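Local atomic coordinates of fructokinase (Vibrio cholerae serotype O1, PDB entry 5EYN), a protein that catalyses the ATP-dependent phosphorylation of fructose as a kinase of the PfkB carbohydrate kinase family. Residues G73-M76 with Q77-T81. Numbering follows the deposited sequence.
Sequences GRFM and QQTLT
Thr79 reaches back one helical turn to Phe75 with both its backbone and its side chain. Its OG1 donates to Phe75 O at 2.9 Å, and its amide N bonds the same oxygen. The two donors come in from opposite faces of the carbonyl plane. The hydroxyl lies beside its own backbone N (chi1 -64°), which turns it back along the helix. The same OG1 stands 3.9 Å above the plane of the Phe75 ring, over its centre. The ring is placed there with CG beside the carbonyl carbon (chi1 172°). Lys41 makes a cation-pi contact with this ring, and Pro43 of strand 38-44 packs on Phe75, Met76 and Thr79.

This is the tight side. Met76 is buried here. Leu80 N closes a nearly straight bond to Met76 O at 3.0 Å, and Leu80 CG rests 3.4 Å from that oxygen. The Met76 side chain lies about 6 Å from Gly45 and from the side chain of Asn49, which bind fructose.

The other side is looser. Arg74 and Gln78 are exposed, and the amide NE2 of Gln78 turns to Asp82. One water donates to Arg74 O at 2.9 Å and to Gln77 OE1, linking backbone to side chain. Arg74 O also takes the amide of Gln78.

All this lies within helix 71-82, the crossover of a beta-alpha-beta unit between strands 61-68 and 86-93. The Thr79 hydroxyl spends its proton on the helix backbone, so a buried polar group is satisfied locally beside an apolar surface.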
loop_
_atom_site.group_PDB
_atom_site.type_symbol
_atom_site.label_atom_id
_atom_site.label_comp_id
_atom_site.label_asym_id
_atom_site.label_seq_id
_atom_site.Cartn_x
_atom_site.Cartn_y
_atom_site.Cartn_z
ATOM N N GLY A 73 4.639 5.128 -8.379
ATOM C CA GLY A 73 4.332 5.326 -9.779
ATOM C C GLY A 73 5.528 5.862 -10.530
ATOM O O GLY A 73 5.803 5.442 -11.657
ATOM N N ARG A 74 6.247 6.786 -9.901
ATOM C CA ARG A 74 7.437 7.344 -10.524
ATOM C C ARG A 74 8.525 6.279 -10.616
ATOM O O ARG A 74 9.285 6.254 -11.578
ATOM C CB ARG A 74 7.926 8.567 -9.762
ATOM C CG ARG A 74 7.013 9.758 -9.957
ATOM C CD ARG A 74 7.591 11.020 -9.358
ATOM N NE ARG A 74 7.415 11.055 -7.913
ATOM C CZ ARG A 74 6.298 11.443 -7.299
ATOM N NH1 ARG A 74 5.241 11.834 -8.003
ATOM N NH2 ARG A 74 6.233 11.438 -5.976
ATOM N N PHE A 75 8.590 5.395 -9.625
ATOM C CA PHE A 75 9.538 4.287 -9.654
ATOM C C PHE A 75 9.223 3.351 -10.816
ATOM O O PHE A 75 10.126 2.855 -11.475
ATOM C CB PHE A 75 9.483 3.544 -8.325
ATOM C CG PHE A 75 10.278 2.270 -8.286
ATOM C CD1 PHE A 75 11.662 2.289 -8.300
ATOM C CD2 PHE A 75 9.635 1.052 -8.203
ATOM C CE1 PHE A 75 12.376 1.110 -8.236
ATOM C CE2 PHE A 75 10.350 -0.127 -8.125
ATOM C CZ PHE A 75 11.722 -0.092 -8.150
ATOM N N MET A 76 7.946 3.117 -11.087
ATOM C CA MET A 76 7.587 2.257 -12.214
ATOM C C MET A 76 7.875 2.933 -13.560
ATOM O O MET A 76 8.345 2.284 -14.500
ATOM C CB MET A 76 6.137 1.759 -12.131
ATOM C CG MET A 76 5.930 0.799 -10.953
ATOM S SD MET A 76 7.135 -0.546 -10.888
ATOM C CE MET A 76 6.805 -1.392 -12.397
ATOM N N GLN A 77 7.617 4.236 -13.653
ATOM C CA GLN A 77 8.026 4.977 -14.846
ATOM C C GLN A 77 9.529 4.859 -15.055
ATOM O O GLN A 77 9.993 4.617 -16.178
ATOM C CB GLN A 77 7.644 6.451 -14.725
ATOM C CG GLN A 77 8.065 7.305 -15.910
ATOM C CD GLN A 77 7.803 8.785 -15.678
ATOM O OE1 GLN A 77 8.068 9.317 -14.596
ATOM N NE2 GLN A 77 7.265 9.456 -16.693
ATOM N N GLN A 78 10.290 5.056 -13.987
ATOM C CA GLN A 78 11.750 4.980 -14.073
ATOM C C GLN A 78 12.193 3.590 -14.519
ATOM O O GLN A 78 13.118 3.436 -15.320
ATOM C CB GLN A 78 12.393 5.300 -12.715
ATOM C CG GLN A 78 13.915 5.393 -12.768
ATOM C CD GLN A 78 14.367 6.496 -13.695
ATOM O OE1 GLN A 78 14.003 7.658 -13.515
ATOM N NE2 GLN A 78 15.147 6.140 -14.706
ATOM N N THR A 79 11.537 2.572 -13.980
ATOM C CA THR A 79 11.876 1.201 -14.305
ATOM C C THR A 79 11.647 0.938 -15.794
ATOM O O THR A 79 12.517 0.408 -16.485
ATOM C CB THR A 79 11.058 0.197 -13.460
ATOM O OG1 THR A 79 11.381 0.338 -12.068
ATOM C CG2 THR A 79 11.315 -1.238 -13.895
ATOM N N LEU A 80 10.472 1.300 -16.302
ATOM C CA LEU A 80 10.201 1.090 -17.719
ATOM C C LEU A 80 11.196 1.866 -18.591
ATOM O O LEU A 80 11.667 1.359 -19.614
ATOM C CB LEU A 80 8.763 1.472 -18.067
ATOM C CG LEU A 80 7.715 0.583 -17.405
ATOM C CD1 LEU A 80 6.357 1.023 -17.878
ATOM C CD2 LEU A 80 7.910 -0.888 -17.682
ATOM N N THR A 81 11.514 3.089 -18.186
ATOM C CA THR A 81 12.499 3.903 -18.898
ATOM C C THR A 81 13.846 3.194 -18.930
ATOM O O THR A 81 14.461 3.034 -19.998
ATOM C CB THR A 81 12.674 5.269 -18.214
ATOM O OG1 THR A 81 11.462 6.027 -18.351
ATOM C CG2 THR A 81 13.824 6.047 -18.830
HETATM O O HOH W 1 10.012 8.677 -12.930
#